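Local structure of acyl-CoA dehydrogenase (Bacillus subtilis, 5LNX) at residues D[146-151]-D[166-171]; D[97-102]-D[234-239]. The protein catalyses the FAD-dependent oxidation of saturated acyl-CoA thioesters to 2,3-dehydroacyl-CoA, passing the electrons to an acceptor. One frame throughout, in Å; residues are numbered along the deposited sequence.

In the fold
Two small contacts without hydrogen bonds across them show how an acyl-CoA dehydrogenase is put together from a beta domain set among helices. Contact 1 lies wholly in the middle domain, where strand 145-156 of one sheet faces strand 163-169 of another. Contact 2 brings the end of helix 94-99, in the N-terminal domain, against the long helix 229-265 of the C-terminal domain. Along the chain contact 1 is nested inside the loop that contact 2 closes. Their centres are 19 Å apart and their nearest atoms about 6 Å, without touching. A bound FAD lies about 9 Å from the side chain of Thr-166 in contact 1, and one lies about 11 Å from that of Asn-236 in contact 2.

Contact 1 (D[146-151]-D[166-171]); sequences YLLNGS and TFALTA
Leu-148 and Ala-168 meet where two beta sheets of the middle domain pack face to face, a small example of two sheets meeting through side chains. No hydrogen bond joins 146-151 to 166-171. The strands pair instead within their own sheets, Leu-148 with Ala-215 and Thr-166 with Phe-182. One branch of Leu-148 does the work: CG is swung away from the carbonyl carbon (chi1 -89°), and the turn at CG carries CD2 across the gap although the bond to CB does not aim there. It comes 4.2 Å from Ala-168 CB, and the same methyl lies 4.4 Å from Thr-166 CG2, the apolar branch of that threonine. Thr-166 turns its hydroxyl to the carbonyl of Tyr-164.

Farther along, Tyr-146 sets off from its backbone toward 166-171, its CG lying beside the backbone N and opposite the carbonyl carbon (chi1 -78°). Its CE1 stands 4.0 Å from Thr-170 CG2, an oblique approach. Phe-182 meets this ring edge-to-face, and the phenol OH is hydrogen-bonded to Glu-226.

Both threonines thus offer methyls to the interface while their hydroxyls bond to Tyr-164 in one case and to Ser-180 and Gly-178 in the other. Nearby, Lys-152 NZ bonds to Phe-167 O, a polar tie between the sheets. Between the two segments themselves, the chemistry implies dispersion among methyls and one ring.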
ATOM      1  N   TYR D 146      33.954 -36.379  14.475  1.00 49.63           N
ATOM      2  CA  TYR D 146      33.180 -35.301  15.112  1.00 43.38           C
ATOM      3  C   TYR D 146      31.888 -35.876  15.658  1.00 43.89           C
ATOM      4  O   TYR D 146      31.293 -36.773  15.071  1.00 47.83           O
ATOM      5  CB  TYR D 146      32.835 -34.168  14.158  1.00 38.52           C
ATOM      6  CG  TYR D 146      33.948 -33.200  13.859  1.00 37.24           C
ATOM      7  CD1 TYR D 146      34.050 -31.980  14.529  1.00 35.81           C
ATOM      8  CD2 TYR D 146      34.858 -33.463  12.842  1.00 36.62           C
ATOM      9  CE1 TYR D 146      35.050 -31.064  14.212  1.00 34.62           C
ATOM     10  CE2 TYR D 146      35.855 -32.554  12.507  1.00 35.11           C
ATOM     11  CZ  TYR D 146      35.953 -31.360  13.191  1.00 33.67           C
ATOM     12  OH  TYR D 146      36.956 -30.471  12.865  1.00 31.72           O
ATOM     13  N   LEU D 147      31.438 -35.292  16.757  1.00 43.14           N
ATOM     14  CA  LEU D 147      30.306 -35.809  17.519  1.00 40.83           C
ATOM     15  C   LEU D 147      29.293 -34.690  17.697  1.00 38.53           C
ATOM     16  O   LEU D 147      29.488 -33.755  18.490  1.00 36.70           O
ATOM     17  CB  LEU D 147      30.765 -36.352  18.877  1.00 50.86           C
ATOM     18  CG  LEU D 147      29.925 -37.521  19.412  1.00 53.53           C
ATOM     19  N   LEU D 148      28.202 -34.798  16.943  1.00 37.44           N
ATOM     20  CA  LEU D 148      27.209 -33.721  16.820  1.00 32.41           C
ATOM     21  C   LEU D 148      26.022 -33.896  17.765  1.00 32.71           C
ATOM     22  O   LEU D 148      25.526 -35.003  17.970  1.00 31.61           O
ATOM     23  CB  LEU D 148      26.725 -33.597  15.381  1.00 31.79           C
ATOM     24  CG  LEU D 148      27.589 -32.652  14.538  1.00 29.35           C
ATOM     25  CD1 LEU D 148      28.904 -33.314  14.189  1.00 27.03           C
ATOM     26  CD2 LEU D 148      26.860 -32.194  13.288  1.00 28.59           C
ATOM     27  N   ASN D 149      25.600 -32.795  18.370  1.00 32.95           N
ATOM     28  CA  ASN D 149      24.511 -32.836  19.356  1.00 35.00           C
ATOM     29  C   ASN D 149      23.631 -31.606  19.316  1.00 37.29           C
ATOM     30  O   ASN D 149      24.124 -30.478  19.353  1.00 34.12           O
ATOM     31  CB  ASN D 149      25.050 -32.979  20.780  1.00 37.00           C
ATOM     32  CG  ASN D 149      25.223 -34.422  21.189  1.00 35.31           C
ATOM     33  OD1 ASN D 149      24.238 -35.130  21.417  1.00 33.98           O
ATOM     34  ND2 ASN D 149      26.464 -34.876  21.240  1.00 33.33           N
ATOM     35  N   GLY D 150      22.325 -31.853  19.270  1.00 42.25           N
ATOM     36  CA  GLY D 150      21.324 -30.796  19.133  1.00 45.91           C
ATOM     37  C   GLY D 150      20.276 -31.087  18.066  1.00 45.77           C
ATOM     38  O   GLY D 150      20.143 -32.213  17.578  1.00 46.15           O
ATOM     39  N   SER D 151      19.533 -30.053  17.693  1.00 44.32           N
ATOM     40  CA  SER D 151      18.380 -30.220  16.798  1.00 39.54           C
ATOM     41  C   SER D 151      18.261 -29.117  15.762  1.00 36.79           C
ATOM     42  O   SER D 151      18.558 -27.948  16.020  1.00 35.79           O
ATOM     43  CB  SER D 151      17.078 -30.278  17.598  1.00 37.09           C
ATOM     44  OG  SER D 151      16.622 -28.978  17.903  1.00 32.11           O
ATOM     45  N   THR D 166      25.401 -29.159   7.094  1.00 28.18           N
ATOM     46  CA  THR D 166      24.963 -28.947   8.471  1.00 28.43           C
ATOM     47  C   THR D 166      25.931 -28.055   9.189  1.00 27.71           C
ATOM     48  O   THR D 166      27.149 -28.263   9.134  1.00 28.54           O
ATOM     49  CB  THR D 166      24.840 -30.268   9.277  1.00 30.82           C
ATOM     50  OG1 THR D 166      24.113 -31.235   8.520  1.00 34.18           O
ATOM     51  CG2 THR D 166      24.087 -30.037  10.600  1.00 31.37           C
ATOM     52  N   PHE D 167      25.359 -27.143   9.964  1.00 27.92           N
ATOM     53  CA  PHE D 167      26.132 -26.135  10.679  1.00 30.06           C
ATOM     54  C   PHE D 167      26.049 -26.359  12.181  1.00 27.71           C
ATOM     55  O   PHE D 167      24.960 -26.530  12.732  1.00 28.26           O
ATOM     56  CB  PHE D 167      25.662 -24.721  10.296  1.00 30.52           C
ATOM     57  CG  PHE D 167      25.795 -24.437   8.833  1.00 31.98           C
ATOM     58  CD1 PHE D 167      26.966 -23.928   8.311  1.00 31.75           C
ATOM     59  CD2 PHE D 167      24.762 -24.764   7.966  1.00 34.50           C
ATOM     60  CE1 PHE D 167      27.091 -23.706   6.954  1.00 34.32           C
ATOM     61  CE2 PHE D 167      24.888 -24.565   6.609  1.00 34.49           C
ATOM     62  CZ  PHE D 167      26.050 -24.027   6.096  1.00 34.17           C
ATOM     63  N   ALA D 168      27.203 -26.302  12.833  1.00 25.47           N
ATOM     64  CA  ALA D 168      27.319 -26.699  14.243  1.00 25.99           C
ATOM     65  C   ALA D 168      28.507 -26.017  14.929  1.00 24.85           C
ATOM     66  O   ALA D 168      29.562 -25.875  14.329  1.00 27.68           O
ATOM     67  CB  ALA D 168      27.415 -28.218  14.343  1.00 25.27           C
ATOM     68  N   LEU D 169      28.315 -25.598  16.182  1.00 25.20           N
ATOM     69  CA  LEU D 169      29.391 -24.972  17.017  1.00 26.49           C
ATOM     70  C   LEU D 169      30.596 -25.873  17.303  1.00 26.40           C
ATOM     71  O   LEU D 169      30.445 -26.955  17.880  1.00 25.65           O
ATOM     72  CB  LEU D 169      28.831 -24.550  18.373  1.00 26.94           C
ATOM     73  CG  LEU D 169      27.879 -23.370  18.392  1.00 26.56           C
ATOM     74  CD1 LEU D 169      27.270 -23.242  19.777  1.00 26.13           C
ATOM     75  CD2 LEU D 169      28.576 -22.089  17.979  1.00 28.69           C
ATOM     76  N   THR D 170      31.776 -25.429  16.870  1.00 32.20           N
ATOM     77  CA  THR D 170      33.075 -26.113  17.237  1.00 35.30           C
ATOM     78  C   THR D 170      33.867 -25.896  18.674  1.00 39.46           C
ATOM     79  O   THR D 170      34.174 -26.940  19.368  1.00 49.79           O
ATOM     80  CB  THR D 170      33.998 -26.192  15.950  1.00 34.00           C
ATOM     81  OG1 THR D 170      33.911 -25.006  15.136  1.00 34.39           O
ATOM     82  CG2 THR D 170      33.621 -27.382  15.044  1.00 34.06           C
ATOM     83  N   ALA D 171      34.291 -24.717  19.203  1.00 35.79           N
ATOM     84  CA  ALA D 171      33.953 -23.290  19.004  1.00 33.58           C
ATOM     85  C   ALA D 171      32.624 -22.674  19.603  1.00 35.61           C
ATOM     86  O   ALA D 171      32.017 -21.801  18.964  1.00 37.55           O
ATOM     87  CB  ALA D 171      33.742 -23.099  17.550  1.00 36.80           C
TER

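Contact 2 (D[97-102]-D[234-239]); sequences LYFGNE and MANLNV
Phe-99 brings the far end of its ring against Ala-235, with CZ 3.9 Å from the alanine CB and CE2 4.2 Å from that same methyl. The approach is oblique. A chi1 of -62° sets CG beside the backbone N, and from there the ring extends from the last turn of helix 94-99 to the side of helix 229-265, where it also touches Ile-232.

Asn-236, one residue on from the alanine, reaches toward both aromatic rings with its amide group. Its side chain and that of Phe-99 run past each other in opposite directions. The amide plane stands 87° from the Phe-99 ring, nearly perpendicular, but only 29° from that of Tyr-98. Its end lies at the edge of the tyrosine ring, near the ring plane, beside CD2. The preceding residue, Leu-97, sets its CG 4.1 Å above one face of the Tyr-98 ring, offset toward the rim. Asn-94, Pro-95 and Val-91 also touch the buried Asn-236 side chain.

Here a joint between N- and C-terminal domains is made by aromatic carbon against a methyl and an amide. With no hydrogen bond between the segments, its chemistry implies cohesion by van der Waals contact.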
ATOM      1  N   LEU D  97      30.803 -27.516  -3.443  1.00 26.99           N
ATOM      2  CA  LEU D  97      31.439 -27.065  -4.673  1.00 27.82           C
ATOM      3  C   LEU D  97      32.403 -25.900  -4.439  1.00 28.11           C
ATOM      4  O   LEU D  97      33.493 -25.865  -5.018  1.00 24.59           O
ATOM      5  CB  LEU D  97      30.394 -26.666  -5.731  1.00 29.80           C
ATOM      6  CG  LEU D  97      30.923 -25.994  -7.022  1.00 29.31           C
ATOM      7  CD1 LEU D  97      31.933 -26.884  -7.740  1.00 28.99           C
ATOM      8  CD2 LEU D  97      29.792 -25.642  -7.961  1.00 29.29           C
ATOM      9  N   TYR D  98      32.003 -24.959  -3.593  1.00 30.06           N
ATOM     10  CA  TYR D  98      32.727 -23.685  -3.460  1.00 35.23           C
ATOM     11  C   TYR D  98      33.726 -23.632  -2.297  1.00 37.88           C
ATOM     12  O   TYR D  98      34.678 -22.850  -2.335  1.00 37.67           O
ATOM     13  CB  TYR D  98      31.735 -22.527  -3.349  1.00 40.96           C
ATOM     14  CG  TYR D  98      30.984 -22.247  -4.632  1.00 46.36           C
ATOM     15  CD1 TYR D  98      31.664 -22.042  -5.830  1.00 48.44           C
ATOM     16  CD2 TYR D  98      29.591 -22.177  -4.648  1.00 48.07           C
ATOM     17  CE1 TYR D  98      30.976 -21.807  -7.009  1.00 49.89           C
ATOM     18  CE2 TYR D  98      28.900 -21.933  -5.821  1.00 51.97           C
ATOM     19  CZ  TYR D  98      29.597 -21.753  -6.999  1.00 50.97           C
ATOM     20  OH  TYR D  98      28.915 -21.501  -8.167  1.00 52.42           O
ATOM     21  N   PHE D  99      33.469 -24.408  -1.250  1.00 38.45           N
ATOM     22  CA  PHE D  99      34.295 -24.381  -0.034  1.00 44.50           C
ATOM     23  C   PHE D  99      34.926 -25.718   0.321  1.00 48.29           C
ATOM     24  O   PHE D  99      35.788 -25.789   1.196  1.00 54.28           O
ATOM     25  CB  PHE D  99      33.481 -23.844   1.147  1.00 45.11           C
ATOM     26  CG  PHE D  99      33.009 -22.428   0.949  1.00 48.24           C
ATOM     27  CD1 PHE D  99      33.800 -21.359   1.331  1.00 42.82           C
ATOM     28  CD2 PHE D  99      31.787 -22.165   0.333  1.00 51.29           C
ATOM     29  CE1 PHE D  99      33.373 -20.058   1.146  1.00 43.10           C
ATOM     30  CE2 PHE D  99      31.349 -20.857   0.144  1.00 50.37           C
ATOM     31  CZ  PHE D  99      32.145 -19.801   0.553  1.00 46.41           C
ATOM     32  N   GLY D 100      34.499 -26.766  -0.369  1.00 50.28           N
ATOM     33  CA  GLY D 100      34.913 -28.126  -0.067  1.00 45.82           C
ATOM     34  C   GLY D 100      36.240 -28.362  -0.767  1.00 49.63           C
ATOM     35  O   GLY D 100      36.689 -27.514  -1.552  1.00 52.78           O
ATOM     36  N   ASN D 101      36.899 -29.478  -0.462  1.00 45.36           N
ATOM     37  CA  ASN D 101      38.169 -29.809  -1.106  1.00 45.49           C
ATOM     38  C   ASN D 101      37.980 -30.774  -2.298  1.00 46.07           C
ATOM     39  O   ASN D 101      36.958 -31.457  -2.412  1.00 38.13           O
ATOM     40  CB  ASN D 101      39.179 -30.361  -0.075  1.00 42.68           C
ATOM     41  CG  ASN D 101      38.772 -31.703   0.487  1.00 44.49           C
ATOM     42  OD1 ASN D 101      38.196 -32.531  -0.212  1.00 43.82           O
ATOM     43  ND2 ASN D 101      39.095 -31.938   1.754  1.00 46.44           N
ATOM     44  N   GLU D 102      39.011 -30.871  -3.135  1.00 45.55           N
ATOM     45  CA  GLU D 102      38.958 -31.670  -4.371  1.00 44.43           C
ATOM     46  C   GLU D 102      38.454 -33.100  -4.164  1.00 45.51           C
ATOM     47  O   GLU D 102      37.721 -33.623  -5.004  1.00 55.39           O
ATOM     48  CB  GLU D 102      40.329 -31.716  -5.040  1.00 41.52           C
ATOM     49  N   MET D 234      26.028 -17.954   4.808  1.00 42.73           N
ATOM     50  CA  MET D 234      25.567 -16.679   4.235  1.00 45.38           C
ATOM     51  C   MET D 234      25.980 -16.497   2.769  1.00 40.96           C
ATOM     52  O   MET D 234      25.185 -16.051   1.942  1.00 37.36           O
ATOM     53  CB  MET D 234      26.085 -15.498   5.058  1.00 51.15           C
ATOM     54  CG  MET D 234      25.459 -15.396   6.448  1.00 57.24           C
ATOM     55  SD  MET D 234      23.680 -15.019   6.423  1.00 64.92           S
ATOM     56  CE  MET D 234      23.615 -13.235   6.059  1.00 65.21           C
ATOM     57  N   ALA D 235      27.207 -16.906   2.455  1.00 42.27           N
ATOM     58  CA  ALA D 235      27.764 -16.791   1.093  1.00 41.92           C
ATOM     59  C   ALA D 235      26.858 -17.443   0.053  1.00 42.97           C
ATOM     60  O   ALA D 235      26.608 -16.882  -1.019  1.00 40.78           O
ATOM     61  CB  ALA D 235      29.142 -17.424   1.027  1.00 39.55           C
ATOM     62  N   ASN D 236      26.375 -18.628   0.403  1.00 39.35           N
ATOM     63  CA  ASN D 236      25.499 -19.408  -0.452  1.00 41.72           C
ATOM     64  C   ASN D 236      24.058 -18.924  -0.388  1.00 41.31           C
ATOM     65  O   ASN D 236      23.321 -18.970  -1.382  1.00 43.85           O
ATOM     66  CB  ASN D 236      25.560 -20.879  -0.038  1.00 45.26           C
ATOM     67  CG  ASN D 236      26.839 -21.560  -0.493  1.00 47.31           C
ATOM     68  OD1 ASN D 236      27.534 -22.203   0.288  1.00 48.88           O
ATOM     69  ND2 ASN D 236      27.147 -21.430  -1.767  1.00 50.68           N
ATOM     70  N   LEU D 237      23.641 -18.514   0.806  1.00 35.55           N
ATOM     71  CA  LEU D 237      22.304 -17.965   1.017  1.00 30.31           C
ATOM     72  C   LEU D 237      21.982 -16.799   0.061  1.00 33.28           C
ATOM     73  O   LEU D 237      20.808 -16.564  -0.263  1.00 25.79           O
ATOM     74  CB  LEU D 237      22.119 -17.553   2.475  1.00 27.32           C
ATOM     75  CG  LEU D 237      21.551 -18.690   3.337  1.00 26.47           C
ATOM     76  CD1 LEU D 237      21.678 -18.396   4.823  1.00 23.91           C
ATOM     77  CD2 LEU D 237      20.091 -18.973   2.984  1.00 24.84           C
ATOM     78  N   ASN D 238      23.029 -16.083  -0.373  1.00 33.78           N
ATOM     79  CA  ASN D 238      22.909 -15.049  -1.401  1.00 37.08           C
ATOM     80  C   ASN D 238      22.357 -15.579  -2.740  1.00 40.76           C
ATOM     81  O   ASN D 238      21.354 -15.081  -3.250  1.00 47.76           O
ATOM     82  CB  ASN D 238      24.265 -14.366  -1.645  1.00 38.29           C
ATOM     83  CG  ASN D 238      24.550 -13.251  -0.666  1.00 40.67           C
ATOM     84  OD1 ASN D 238      23.703 -12.862   0.138  1.00 45.13           O
ATOM     85  ND2 ASN D 238      25.761 -12.721  -0.735  1.00 40.67           N
ATOM     86  N   VAL D 239      23.036 -16.578  -3.302  1.00 40.21           N
ATOM     87  CA  VAL D 239      22.577 -17.265  -4.510  1.00 36.72           C
ATOM     88  C   VAL D 239      21.244 -17.958  -4.260  1.00 35.93           C
ATOM     89  O   VAL D 239      20.368 -18.003  -5.140  1.00 36.04           O
ATOM     90  CB  VAL D 239      23.586 -18.349  -4.979  1.00 36.99           C
ATOM     91  CG1 VAL D 239      23.409 -18.652  -6.459  1.00 34.72           C
TER